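Local coordinates for putative heme binding protein (Tannerella forsythia, PDB 6EU8) that probably binds heme, as a member of the HmuY-like family of bacterial heme-binding proteins, and is seen here in its heme-free form, at residues M24-L30 / K68-H74; L99-Y104 / F160-F164; Y104-V108 / V136-L140; F164-S168 / E192-K196. One frame throughout, in Å; residues are numbered along the deposited sequence.

Interaction 1 of 4, residues M24-L30 / K68-H74; sequences MWTYVNL and KWHIAIH
The carbonyl oxygen of Val28 receives two backbone N-H groups: His70 N lies 2.9 Å from Val28 O, while the bond from Ile71 N is longer and weak. Two residues facing one make this a classic beta bulge, set at the end of the paired strands 24-28 and 71-74, the antiparallel middle pair of a four-stranded sheet. Toward Thr26 the pairing is regular, with Thr26 N giving a nearly straight bond to Ile73 O at 2.9 Å. On one face, Thr26, Val28, Ile71 and Ile73 offer branched side chains that suit a buried strand, and Ile17 of strand 11-18 packs on three of them. On the other, Tyr27 turns its ring edge to the face of Trp69, the planes 71° apart and Tyr27 CD2 over the indole. Trp69 reaches this place with CG wedged between its backbone N and carbonyl carbon (chi1 65°), lying beside Tyr27 and pointing the same way. Small Ala72 fits next to the tyrosine ring. Further along, His74 CB sits over the Trp25 six-membered ring, 3.5 Å from its centroid; the indole NE1 bonds Asp40, and His74 ND1 bonds Asp77. On the other flank of the bulge, toward Leu30, Asn29 ND2 meets Lys68 O at 2.9 Å from above the carbonyl plane, and Leu30 N donates to His70 ND1 at 3.1 Å, approaching 24° out of the imidazole plane.

Interaction 2 of 4, residues L99-Y104 / F160-F164; sequences LPAGDY and FVVKF
Lys163 lays its aliphatic chain across the Tyr104 ring, with CD 3.4 Å from the ring centroid and almost directly above it. The bend at chi3 (76°) turns the end of the chain so that Lys163 NZ also stays over the same face, 4.4 Å from the centroid, in a cation-pi contact. A long, flexible lysine suits this partly exposed place because its methylenes pack on the ring while its ammonium group remains within reach of water. Beside it, Leu99 CD1 touches Lys163 CG at 3.7 Å, and the same methyl meets Val161 CG1. Pro100 CD, at the rim of its ring, lies against both methyls of Val161, an apolar patch built from compact groups.

The second shell fixes the tyrosine. Its hydroxyl donates to Pro100 O, with Tyr104 OH only 2.6 Å from that oxygen, closing the loop upon itself. A water that donates to Pro100 O at 3.0 Å accepts from Lys163 NZ at 3.2 Å, linking the ammonium group to the carbonyl that holds the tyrosine. Glu84 makes a further, long and weak ion pair with Lys163. The two ends of the loop, Leu99-Pro100 and Tyr104, rest on Val161 and Lys163 of strand 160-163, and the loop leads into strand 105-111, while strand 84-87 pairs with both strands and packs against Tyr104 through Glu84 and Ile86.

Interaction 3 of 4, residues Y104-V108 / V136-L140; sequences YKKDV and VNPVL
Asn137 ND2 gives both of its N-H groups to the facing segment, one to Asp107 OD1 at 2.9 Å and the other to Lys105 O at 3.1 Å. The same side chain forms an Asx motif: its OD1 accepts from Leu140 N, in the carbonyl plane on a lone pair, and takes a weak bond from Val139 N. Asparagine suits this place because one amide can donate across the contact and accept from the turn that follows. With CG anti to the backbone N (chi1 -169°), the group is carried toward Asp107, and these bonds should fix its rotation. Asp107 OD1 uses its anti lone pair and lies in the amide plane, although carboxylate and amide planes are 75° apart; Thr80 OG1 is a further partner of this oxygen. Asp107 OD2 has a long, weak ion pair with Arg79. The bond to Lys105 O instead comes from above the carbonyl plane.

Beside this network, Val108 and Val136 form an antiparallel hydrogen-bonded pair joining strands 105-111 and 127-136: Val108 N bonds Val136 O at 2.9 Å, and Val136 N returns to Val108 O at 3.1 Å. Their CG2 methyls meet on one face of the sheet. Pro138, which lacks an N-H, packs its CD against Lys106 O, and Val139 CG2 touches Lys105 CG at 3.5 Å.

Interaction 4 of 4, residues F164-S168 / E192-K196; sequences FKDGS and EFQPK
Phe164 and Phe193 supply the apolar part of the contact, their side chains crossing at a slant with Phe164 CD2 3.9 Å from Phe193 CE1, at the edge of the Phe193 ring. Phe193 has CG anti to its backbone N (chi1 177°), which sends the ring toward Ser168, where CZ lies 3.4 Å from Ser168 CB; a small side chain suits so close an approach. His70, just ahead of strand 71-74, meets both phenylalanine rings.

Hydrogen bonds within the segment shape the turn. Phe164 to Gly167 is a type I beta turn closed by Gly167 N to Phe164 O, and Gly167 takes a positive phi, which suits glycine. Asp166 adds an Asx turn, its OD1 accepting from Ser168 N at 3.2 Å, met from above the carboxylate plane.

The remaining polar links span the segments. Lys196 NZ donates to Gly167 O at 3.0 Å, the chain folding back through bends at chi2 and chi4. One water lies 2.9 Å from Asp166 OD2 and accepts from Lys196 N at 3.0 Å. The C-terminal residue is thus tied to the hairpin turn beside the Phe164-Phe193 contact, its charged ammonium met by a neutral backbone carbonyl and its backbone N joined through water to the Asp166 side.

Interaction 1 is the buried core contact, its centre about 7 Å from that of the chain, and is rich in aromatic rings and strand bonds; interaction 2 lies at the surface, and interactions 3 and 4 are partly buried. Interaction 1 belongs to the four-stranded sheet, whereas the other three all reach the ten-stranded one. Interactions 2 and 3 share Tyr104, and Phe160 and Leu140 pack together between them; interactions 2 and 4 share Phe164, which also touches Leu30 and His70 of interaction 1, in loops that flank the two sheets. Chemistry follows place: lysine over a ring and water in 2, an asparagine side chain gripping carbonyl and carboxylate in 3, and a mixed aromatic and water-linked contact in 4.

Interaction 1 of 4, residues M24-L30 / K68-H74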
loop_
_atom_site.group_PDB
_atom_site.type_symbol
_atom_site.label_atom_id
_atom_site.label_comp_id
_atom_site.label_asym_id
_atom_site.label_seq_id
_atom_site.Cartn_x
_atom_site.Cartn_y
_atom_site.Cartn_z
ATOM N N MET A 24 3.742 7.379 -8.089
ATOM C CA MET A 24 3.791 5.975 -8.443
ATOM C C MET A 24 3.065 5.028 -7.481
ATOM O O MET A 24 2.929 5.318 -6.286
ATOM C CB MET A 24 5.249 5.491 -8.512
ATOM C CG MET A 24 6.215 6.247 -9.405
ATOM S SD MET A 24 5.723 6.078 -11.131
ATOM C CE MET A 24 6.746 7.311 -11.946
ATOM N N TRP A 25 2.621 3.899 -8.034
ATOM C CA TRP A 25 2.268 2.707 -7.268
ATOM C C TRP A 25 3.236 1.569 -7.616
ATOM O O TRP A 25 3.576 1.406 -8.779
ATOM C CB TRP A 25 0.864 2.247 -7.614
ATOM C CG TRP A 25 -0.272 3.096 -7.110
ATOM C CD1 TRP A 25 -0.909 4.073 -7.783
ATOM C CD2 TRP A 25 -0.949 2.967 -5.855
ATOM N NE1 TRP A 25 -1.919 4.614 -7.016
ATOM C CE2 TRP A 25 -1.959 3.939 -5.827
ATOM C CE3 TRP A 25 -0.772 2.145 -4.736
ATOM C CZ2 TRP A 25 -2.827 4.065 -4.751
ATOM C CZ3 TRP A 25 -1.604 2.307 -3.666
ATOM C CH2 TRP A 25 -2.619 3.253 -3.678
ATOM N N THR A 26 3.605 0.740 -6.634
ATOM C CA THR A 26 4.336 -0.512 -6.879
ATOM C C THR A 26 3.419 -1.691 -6.561
ATOM O O THR A 26 2.965 -1.840 -5.410
ATOM C CB THR A 26 5.657 -0.562 -6.080
ATOM O OG1 THR A 26 6.474 0.539 -6.500
ATOM C CG2 THR A 26 6.432 -1.845 -6.358
ATOM N N TYR A 27 3.133 -2.518 -7.581
ATOM C CA TYR A 27 2.244 -3.690 -7.489
ATOM C C TYR A 27 3.084 -4.932 -7.152
ATOM O O TYR A 27 4.117 -5.150 -7.782
ATOM C CB TYR A 27 1.459 -3.855 -8.826
ATOM C CG TYR A 27 0.645 -2.615 -9.190
ATOM C CD1 TYR A 27 1.204 -1.555 -9.928
ATOM C CD2 TYR A 27 -0.660 -2.466 -8.751
ATOM C CE1 TYR A 27 0.460 -0.410 -10.222
ATOM C CE2 TYR A 27 -1.406 -1.306 -9.027
ATOM C CZ TYR A 27 -0.835 -0.285 -9.771
ATOM O OH TYR A 27 -1.564 0.877 -10.061
ATOM N N VAL A 28 2.664 -5.702 -6.144
ATOM C CA VAL A 28 3.480 -6.799 -5.561
ATOM C C VAL A 28 2.741 -8.142 -5.621
ATOM O O VAL A 28 1.636 -8.276 -5.103
ATOM C CB VAL A 28 3.846 -6.523 -4.071
ATOM C CG1 VAL A 28 4.789 -7.598 -3.487
ATOM C CG2 VAL A 28 4.456 -5.128 -3.897
ATOM N N ASN A 29 3.401 -9.144 -6.250
ATOM C CA ASN A 29 2.957 -10.537 -6.246
ATOM C C ASN A 29 3.672 -11.284 -5.114
ATOM O O ASN A 29 4.901 -11.462 -5.167
ATOM C CB ASN A 29 3.312 -11.182 -7.595
ATOM C CG ASN A 29 2.690 -12.553 -7.776
ATOM O OD1 ASN A 29 2.738 -13.391 -6.878
ATOM N ND2 ASN A 29 2.093 -12.786 -8.942
ATOM N N LEU A 30 2.929 -11.633 -4.081
ATOM C CA LEU A 30 3.469 -12.328 -2.902
ATOM C C LEU A 30 3.762 -13.808 -3.154
ATOM O O LEU A 30 4.577 -14.401 -2.433
ATOM C CB LEU A 30 2.524 -12.174 -1.727
ATOM C CG LEU A 30 2.248 -10.735 -1.276
ATOM C CD1 LEU A 30 1.071 -10.691 -0.313
ATOM C CD2 LEU A 30 3.509 -10.134 -0.649
ATOM N N LYS A 68 0.223 -10.805 -12.310
ATOM C CA LYS A 68 -0.781 -10.938 -11.255
ATOM C C LYS A 68 -0.208 -10.269 -10.001
ATOM O O LYS A 68 1.001 -10.242 -9.833
ATOM C CB LYS A 68 -1.087 -12.411 -10.926
ATOM C CG LYS A 68 -1.993 -13.115 -11.931
ATOM C CD LYS A 68 -2.311 -14.526 -11.446
ATOM C CE LYS A 68 -3.366 -15.219 -12.297
ATOM N NZ LYS A 68 -2.748 -15.855 -13.492
ATOM N N TRP A 69 -1.077 -9.762 -9.141
ATOM C CA TRP A 69 -0.610 -9.060 -7.931
ATOM C C TRP A 69 -1.648 -9.094 -6.807
ATOM O O TRP A 69 -2.839 -9.316 -7.038
ATOM C CB TRP A 69 -0.159 -7.625 -8.293
ATOM C CG TRP A 69 -1.274 -6.758 -8.776
ATOM C CD1 TRP A 69 -1.800 -6.711 -10.044
ATOM C CD2 TRP A 69 -2.038 -5.830 -7.998
ATOM N NE1 TRP A 69 -2.838 -5.827 -10.099
ATOM C CE2 TRP A 69 -3.012 -5.263 -8.857
ATOM C CE3 TRP A 69 -1.994 -5.419 -6.653
ATOM C CZ2 TRP A 69 -3.946 -4.309 -8.412
ATOM C CZ3 TRP A 69 -2.909 -4.493 -6.215
ATOM C CH2 TRP A 69 -3.870 -3.934 -7.089
ATOM N N HIS A 70 -1.159 -8.866 -5.570
ATOM C CA HIS A 70 -1.923 -9.007 -4.363
ATOM C C HIS A 70 -2.078 -7.702 -3.566
ATOM O O HIS A 70 -3.179 -7.389 -3.112
ATOM C CB HIS A 70 -1.267 -10.068 -3.504
ATOM C CG HIS A 70 -1.186 -11.396 -4.193
ATOM N ND1 HIS A 70 -0.035 -11.851 -4.781
ATOM C CD2 HIS A 70 -2.133 -12.331 -4.425
ATOM C CE1 HIS A 70 -0.269 -13.027 -5.343
ATOM N NE2 HIS A 70 -1.532 -13.332 -5.145
ATOM N N ILE A 71 -0.960 -6.995 -3.370
ATOM C CA ILE A 71 -0.983 -5.684 -2.686
ATOM C C ILE A 71 -0.218 -4.655 -3.519
ATOM O O ILE A 71 0.583 -5.004 -4.373
ATOM C CB ILE A 71 -0.420 -5.730 -1.231
ATOM C CG1 ILE A 71 1.064 -6.058 -1.189
ATOM C CG2 ILE A 71 -1.221 -6.710 -0.352
ATOM C CD1 ILE A 71 1.680 -5.825 0.183
ATOM N N ALA A 72 -0.515 -3.363 -3.308
ATOM C CA ALA A 72 0.197 -2.249 -3.955
ATOM C C ALA A 72 0.437 -1.122 -2.965
ATOM O O ALA A 72 -0.371 -0.902 -2.059
ATOM C CB ALA A 72 -0.555 -1.745 -5.160
ATOM N N ILE A 73 1.568 -0.438 -3.158
ATOM C CA ILE A 73 2.090 0.526 -2.197
ATOM C C ILE A 73 2.383 1.862 -2.925
ATOM O O ILE A 73 3.033 1.890 -3.980
ATOM C CB ILE A 73 3.365 -0.025 -1.494
ATOM C CG1 ILE A 73 3.083 -1.403 -0.839
ATOM C CG2 ILE A 73 3.898 0.980 -0.450
ATOM C CD1 ILE A 73 4.304 -2.004 -0.165
ATOM N N HIS A 74 1.887 2.971 -2.334
ATOM C CA HIS A 74 2.158 4.345 -2.771
ATOM C C HIS A 74 2.516 5.116 -1.512
ATOM O O HIS A 74 1.676 5.285 -0.668
ATOM C CB HIS A 74 0.927 4.975 -3.426
ATOM C CG HIS A 74 0.942 6.491 -3.460
ATOM N ND1 HIS A 74 0.467 7.271 -2.426
ATOM C CD2 HIS A 74 1.347 7.356 -4.425
ATOM C CE1 HIS A 74 0.601 8.543 -2.737
ATOM N NE2 HIS A 74 1.127 8.620 -3.944
#

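Interaction 2 of 4, residues L99-Y104 / F160-F164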
loop_
_atom_site.group_PDB
_atom_site.type_symbol
_atom_site.label_atom_id
_atom_site.label_comp_id
_atom_site.label_asym_id
_atom_site.label_seq_id
_atom_site.Cartn_x
_atom_site.Cartn_y
_atom_site.Cartn_z
ATOM N N LEU A 99 -6.316 -19.285 8.780
ATOM C CA LEU A 99 -6.995 -18.070 8.378
ATOM C C LEU A 99 -7.975 -17.707 9.486
ATOM O O LEU A 99 -8.989 -18.397 9.659
ATOM C CB LEU A 99 -7.745 -18.288 7.058
ATOM C CG LEU A 99 -8.558 -17.136 6.472
ATOM C CD1 LEU A 99 -7.689 -15.914 6.194
ATOM C CD2 LEU A 99 -9.213 -17.615 5.184
ATOM N N PRO A 100 -7.683 -16.648 10.263
ATOM C CA PRO A 100 -8.596 -16.371 11.360
ATOM C C PRO A 100 -9.924 -15.831 10.890
ATOM O O PRO A 100 -10.013 -15.208 9.819
ATOM C CB PRO A 100 -7.865 -15.300 12.188
ATOM C CG PRO A 100 -6.511 -15.173 11.601
ATOM C CD PRO A 100 -6.622 -15.628 10.186
ATOM N N ALA A 101 -10.951 -16.080 11.692
ATOM C CA ALA A 101 -12.226 -15.415 11.527
ATOM C C ALA A 101 -12.070 -13.994 12.025
ATOM O O ALA A 101 -11.168 -13.707 12.816
ATOM C CB ALA A 101 -13.309 -16.133 12.317
ATOM N N GLY A 102 -12.950 -13.112 11.564
ATOM C CA GLY A 102 -12.889 -11.691 11.916
ATOM C C GLY A 102 -13.685 -10.798 10.975
ATOM O O GLY A 102 -14.307 -11.278 10.019
ATOM N N ASP A 103 -13.643 -9.498 11.256
ATOM C CA ASP A 103 -14.366 -8.483 10.498
ATOM C C ASP A 103 -13.430 -7.842 9.445
ATOM O O ASP A 103 -12.910 -6.729 9.637
ATOM C CB ASP A 103 -14.918 -7.423 11.459
ATOM C CG ASP A 103 -15.816 -6.394 10.773
ATOM O OD1 ASP A 103 -16.371 -6.673 9.686
ATOM O OD2 ASP A 103 -15.973 -5.293 11.341
ATOM N N TYR A 104 -13.285 -8.542 8.326
ATOM C CA TYR A 104 -12.395 -8.134 7.239
ATOM C C TYR A 104 -12.955 -6.914 6.507
ATOM O O TYR A 104 -14.160 -6.836 6.262
ATOM C CB TYR A 104 -12.170 -9.304 6.281
ATOM C CG TYR A 104 -11.268 -10.381 6.862
ATOM C CD1 TYR A 104 -11.784 -11.412 7.692
ATOM C CD2 TYR A 104 -9.921 -10.413 6.570
ATOM C CE1 TYR A 104 -10.950 -12.378 8.219
ATOM C CE2 TYR A 104 -9.082 -11.377 7.097
ATOM C CZ TYR A 104 -9.611 -12.379 7.919
ATOM O OH TYR A 104 -8.757 -13.331 8.436
ATOM N N PHE A 160 -0.878 -8.416 10.409
ATOM C CA PHE A 160 -2.061 -8.288 9.559
ATOM C C PHE A 160 -2.334 -9.590 8.799
ATOM O O PHE A 160 -1.405 -10.331 8.480
ATOM C CB PHE A 160 -1.934 -7.100 8.547
ATOM C CG PHE A 160 -1.811 -5.750 9.209
ATOM C CD1 PHE A 160 -0.576 -5.283 9.628
ATOM C CD2 PHE A 160 -2.915 -4.957 9.393
ATOM C CE1 PHE A 160 -0.442 -4.035 10.282
ATOM C CE2 PHE A 160 -2.795 -3.706 10.020
ATOM C CZ PHE A 160 -1.556 -3.245 10.460
ATOM N N VAL A 161 -3.608 -9.853 8.543
ATOM C CA VAL A 161 -3.984 -10.943 7.640
ATOM C C VAL A 161 -4.811 -10.359 6.493
ATOM O O VAL A 161 -5.778 -9.637 6.719
ATOM C CB VAL A 161 -4.737 -12.083 8.353
ATOM C CG1 VAL A 161 -5.048 -13.186 7.329
ATOM C CG2 VAL A 161 -3.891 -12.654 9.513
ATOM N N VAL A 162 -4.422 -10.701 5.272
ATOM C CA VAL A 162 -5.090 -10.245 4.061
ATOM C C VAL A 162 -5.566 -11.462 3.255
ATOM O O VAL A 162 -4.758 -12.344 2.963
ATOM C CB VAL A 162 -4.154 -9.397 3.179
ATOM C CG1 VAL A 162 -4.947 -8.683 2.098
ATOM C CG2 VAL A 162 -3.393 -8.348 4.010
ATOM N N LYS A 163 -6.847 -11.445 2.893
ATOM C CA LYS A 163 -7.481 -12.473 2.020
ATOM C C LYS A 163 -7.596 -11.938 0.610
ATOM O O LYS A 163 -8.094 -10.797 0.424
ATOM C CB LYS A 163 -8.910 -12.796 2.496
ATOM C CG LYS A 163 -9.029 -13.394 3.882
ATOM C CD LYS A 163 -10.429 -13.265 4.504
ATOM C CE LYS A 163 -11.437 -14.243 3.941
ATOM N NZ LYS A 163 -12.554 -14.404 4.910
ATOM N N PHE A 164 -7.182 -12.746 -0.387
ATOM C CA PHE A 164 -7.111 -12.325 -1.795
ATOM C C PHE A 164 -8.226 -12.912 -2.671
ATOM O O PHE A 164 -8.922 -13.847 -2.248
ATOM C CB PHE A 164 -5.725 -12.619 -2.356
ATOM C CG PHE A 164 -4.630 -11.930 -1.584
ATOM C CD1 PHE A 164 -4.548 -10.537 -1.598
ATOM C CD2 PHE A 164 -3.725 -12.652 -0.813
ATOM C CE1 PHE A 164 -3.576 -9.886 -0.850
ATOM C CE2 PHE A 164 -2.733 -12.005 -0.077
ATOM C CZ PHE A 164 -2.670 -10.614 -0.095
HETATM O O HOH W 1 -11.969 -15.853 7.654
#

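Interaction 3 of 4, residues Y104-V108 / V136-L140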
loop_
_atom_site.group_PDB
_atom_site.type_symbol
_atom_site.label_atom_id
_atom_site.label_comp_id
_atom_site.label_asym_id
_atom_site.label_seq_id
_atom_site.Cartn_x
_atom_site.Cartn_y
_atom_site.Cartn_z
ATOM N N TYR A 104 -13.285 -8.542 8.326
ATOM C CA TYR A 104 -12.395 -8.134 7.239
ATOM C C TYR A 104 -12.955 -6.914 6.507
ATOM O O TYR A 104 -14.160 -6.836 6.262
ATOM C CB TYR A 104 -12.170 -9.304 6.281
ATOM C CG TYR A 104 -11.268 -10.381 6.862
ATOM C CD1 TYR A 104 -11.784 -11.412 7.692
ATOM C CD2 TYR A 104 -9.921 -10.413 6.570
ATOM C CE1 TYR A 104 -10.950 -12.378 8.219
ATOM C CE2 TYR A 104 -9.082 -11.377 7.097
ATOM C CZ TYR A 104 -9.611 -12.379 7.919
ATOM O OH TYR A 104 -8.757 -13.331 8.436
ATOM N N LYS A 105 -12.078 -5.947 6.188
ATOM C CA LYS A 105 -12.456 -4.755 5.456
ATOM C C LYS A 105 -11.841 -4.665 4.046
ATOM O O LYS A 105 -10.616 -4.869 3.867
ATOM C CB LYS A 105 -12.023 -3.512 6.232
ATOM C CG LYS A 105 -12.549 -3.389 7.645
ATOM C CD LYS A 105 -14.071 -3.448 7.640
ATOM C CE LYS A 105 -14.649 -2.971 8.957
ATOM N NZ LYS A 105 -16.109 -2.773 8.788
ATOM N N LYS A 106 -12.698 -4.382 3.071
ATOM C CA LYS A 106 -12.292 -4.167 1.680
ATOM C C LYS A 106 -11.733 -2.733 1.497
ATOM O O LYS A 106 -11.880 -1.875 2.359
ATOM C CB LYS A 106 -13.477 -4.362 0.718
ATOM C CG LYS A 106 -14.000 -5.800 0.642
ATOM C CD LYS A 106 -15.399 -5.852 0.043
ATOM C CE LYS A 106 -16.069 -7.195 0.318
ATOM N NZ LYS A 106 -15.298 -8.327 -0.264
ATOM N N ASP A 107 -11.069 -2.523 0.370
ATOM C CA ASP A 107 -10.508 -1.187 0.045
ATOM C C ASP A 107 -11.641 -0.173 -0.150
ATOM O O ASP A 107 -12.766 -0.549 -0.588
ATOM C CB ASP A 107 -9.677 -1.217 -1.216
ATOM C CG ASP A 107 -8.418 -2.057 -1.120
ATOM O OD1 ASP A 107 -8.146 -2.778 -0.125
ATOM O OD2 ASP A 107 -7.713 -2.030 -2.132
ATOM N N VAL A 108 -11.351 1.099 0.144
ATOM C CA VAL A 108 -12.299 2.211 -0.056
ATOM C C VAL A 108 -11.763 3.163 -1.122
ATOM O O VAL A 108 -10.556 3.230 -1.336
ATOM C CB VAL A 108 -12.610 2.977 1.242
ATOM C CG1 VAL A 108 -13.217 2.021 2.281
ATOM C CG2 VAL A 108 -11.401 3.699 1.817
ATOM N N VAL A 136 -7.556 2.666 -1.354
ATOM C CA VAL A 136 -6.672 2.421 -0.224
ATOM C C VAL A 136 -7.395 1.498 0.766
ATOM O O VAL A 136 -8.615 1.602 0.926
ATOM C CB VAL A 136 -6.228 3.735 0.493
ATOM C CG1 VAL A 136 -5.478 4.638 -0.490
ATOM C CG2 VAL A 136 -7.408 4.496 1.102
ATOM N N ASN A 137 -6.668 0.654 1.468
ATOM C CA ASN A 137 -7.287 -0.214 2.475
ATOM C C ASN A 137 -7.235 0.456 3.846
ATOM O O ASN A 137 -6.133 0.816 4.309
ATOM C CB ASN A 137 -6.599 -1.569 2.530
ATOM C CG ASN A 137 -7.398 -2.554 3.364
ATOM O OD1 ASN A 137 -7.268 -2.614 4.571
ATOM N ND2 ASN A 137 -8.298 -3.260 2.702
ATOM N N PRO A 138 -8.403 0.651 4.509
ATOM C CA PRO A 138 -8.431 1.405 5.770
ATOM C C PRO A 138 -7.861 0.642 6.980
ATOM O O PRO A 138 -7.522 1.276 7.981
ATOM C CB PRO A 138 -9.925 1.692 5.957
ATOM C CG PRO A 138 -10.596 0.567 5.278
ATOM C CD PRO A 138 -9.753 0.238 4.096
ATOM N N VAL A 139 -7.786 -0.698 6.908
ATOM C CA VAL A 139 -7.124 -1.507 7.927
ATOM C C VAL A 139 -5.589 -1.459 7.728
ATOM O O VAL A 139 -4.846 -1.127 8.659
ATOM C CB VAL A 139 -7.667 -2.976 7.966
ATOM C CG1 VAL A 139 -6.783 -3.888 8.824
ATOM C CG2 VAL A 139 -9.121 -2.977 8.464
ATOM N N LEU A 140 -5.116 -1.728 6.517
ATOM C CA LEU A 140 -3.674 -1.731 6.286
ATOM C C LEU A 140 -3.048 -0.358 6.519
ATOM O O LEU A 140 -1.894 -0.303 6.870
ATOM C CB LEU A 140 -3.334 -2.294 4.910
ATOM C CG LEU A 140 -3.721 -3.775 4.724
ATOM C CD1 LEU A 140 -3.605 -4.195 3.261
ATOM C CD2 LEU A 140 -2.906 -4.669 5.633
#

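Interaction 4 of 4, residues F164-S168 / E192-K196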
loop_
_atom_site.group_PDB
_atom_site.type_symbol
_atom_site.label_atom_id
_atom_site.label_comp_id
_atom_site.label_asym_id
_atom_site.label_seq_id
_atom_site.Cartn_x
_atom_site.Cartn_y
_atom_site.Cartn_z
ATOM N N PHE A 164 -7.182 -12.746 -0.387
ATOM C CA PHE A 164 -7.111 -12.325 -1.795
ATOM C C PHE A 164 -8.226 -12.912 -2.671
ATOM O O PHE A 164 -8.922 -13.847 -2.248
ATOM C CB PHE A 164 -5.725 -12.619 -2.356
ATOM C CG PHE A 164 -4.630 -11.930 -1.584
ATOM C CD1 PHE A 164 -4.548 -10.537 -1.598
ATOM C CD2 PHE A 164 -3.725 -12.652 -0.813
ATOM C CE1 PHE A 164 -3.576 -9.886 -0.850
ATOM C CE2 PHE A 164 -2.733 -12.005 -0.077
ATOM C CZ PHE A 164 -2.670 -10.614 -0.095
ATOM N N LYS A 165 -8.399 -12.319 -3.861
ATOM C CA LYS A 165 -9.549 -12.611 -4.731
ATOM C C LYS A 165 -9.602 -14.056 -5.238
ATOM O O LYS A 165 -10.690 -14.527 -5.600
ATOM C CB LYS A 165 -9.634 -11.629 -5.910
ATOM C CG LYS A 165 -8.543 -11.746 -6.952
ATOM C CD LYS A 165 -8.660 -10.659 -8.009
ATOM C CE LYS A 165 -7.556 -10.800 -9.048
ATOM N NZ LYS A 165 -8.008 -10.352 -10.400
ATOM N N ASP A 166 -8.452 -14.739 -5.256
ATOM C CA ASP A 166 -8.391 -16.183 -5.575
ATOM C C ASP A 166 -8.546 -17.170 -4.385
ATOM O O ASP A 166 -8.430 -18.389 -4.571
ATOM C CB ASP A 166 -7.131 -16.499 -6.404
ATOM C CG ASP A 166 -5.850 -16.434 -5.600
ATOM O OD1 ASP A 166 -5.849 -15.743 -4.552
ATOM O OD2 ASP A 166 -4.848 -17.052 -6.040
ATOM N N GLY A 167 -8.824 -16.682 -3.182
ATOM C CA GLY A 167 -8.861 -17.530 -1.982
ATOM C C GLY A 167 -7.539 -17.727 -1.222
ATOM O O GLY A 167 -7.552 -18.283 -0.115
ATOM N N SER A 168 -6.421 -17.273 -1.788
ATOM C CA SER A 168 -5.160 -17.262 -1.058
ATOM C C SER A 168 -5.254 -16.252 0.082
ATOM O O SER A 168 -6.248 -15.528 0.229
ATOM C CB SER A 168 -4.000 -16.907 -1.979
ATOM O OG SER A 168 -3.783 -17.900 -2.974
ATOM N N GLU A 192 4.056 -14.480 5.278
ATOM C CA GLU A 192 3.810 -15.925 5.053
ATOM C C GLU A 192 2.521 -16.041 4.206
ATOM O O GLU A 192 1.427 -15.766 4.696
ATOM C CB GLU A 192 3.714 -16.686 6.394
ATOM C CG GLU A 192 4.964 -16.533 7.257
ATOM C CD GLU A 192 5.049 -17.500 8.441
ATOM O OE1 GLU A 192 4.043 -18.137 8.792
ATOM O OE2 GLU A 192 6.158 -17.596 9.035
ATOM N N PHE A 193 2.677 -16.434 2.942
ATOM C CA PHE A 193 1.575 -16.503 1.947
ATOM C C PHE A 193 1.153 -17.963 1.738
ATOM O O PHE A 193 2.021 -18.775 1.468
ATOM C CB PHE A 193 2.069 -15.923 0.616
ATOM C CG PHE A 193 1.072 -15.992 -0.516
ATOM C CD1 PHE A 193 0.142 -14.980 -0.730
ATOM C CD2 PHE A 193 1.096 -17.058 -1.402
ATOM C CE1 PHE A 193 -0.766 -15.036 -1.776
ATOM C CE2 PHE A 193 0.200 -17.118 -2.451
ATOM C CZ PHE A 193 -0.743 -16.117 -2.640
ATOM N N GLN A 194 -0.147 -18.233 1.856
ATOM C CA GLN A 194 -0.726 -19.567 1.565
ATOM C C GLN A 194 -1.368 -19.589 0.147
ATOM O O GLN A 194 -2.476 -19.065 0.009
ATOM C CB GLN A 194 -1.766 -19.914 2.628
ATOM C CG GLN A 194 -2.440 -21.281 2.416
ATOM C CD GLN A 194 -1.439 -22.423 2.307
ATOM O OE1 GLN A 194 -0.776 -22.765 3.283
ATOM N NE2 GLN A 194 -1.297 -22.991 1.104
ATOM N N PRO A 195 -0.696 -20.222 -0.868
ATOM C CA PRO A 195 -1.315 -20.333 -2.201
ATOM C C PRO A 195 -2.507 -21.293 -2.243
ATOM O O PRO A 195 -2.620 -22.196 -1.401
ATOM C CB PRO A 195 -0.185 -20.844 -3.105
ATOM C CG PRO A 195 1.058 -20.830 -2.281
ATOM C CD PRO A 195 0.640 -20.857 -0.855
ATOM N N LYS A 196 -3.392 -21.063 -3.208
ATOM C CA LYS A 196 -4.484 -21.992 -3.522
ATOM C C LYS A 196 -4.188 -22.658 -4.860
ATOM O O LYS A 196 -3.254 -22.305 -5.584
ATOM C CB LYS A 196 -5.834 -21.257 -3.596
ATOM C CG LYS A 196 -6.507 -21.023 -2.252
ATOM C CD LYS A 196 -6.849 -22.345 -1.577
ATOM C CE LYS A 196 -8.017 -22.218 -0.621
ATOM N NZ LYS A 196 -7.704 -21.262 0.473
ATOM O OXT LYS A 196 -4.888 -23.594 -5.247
HETATM O O HOH W 2 -2.698 -18.785 -5.017
#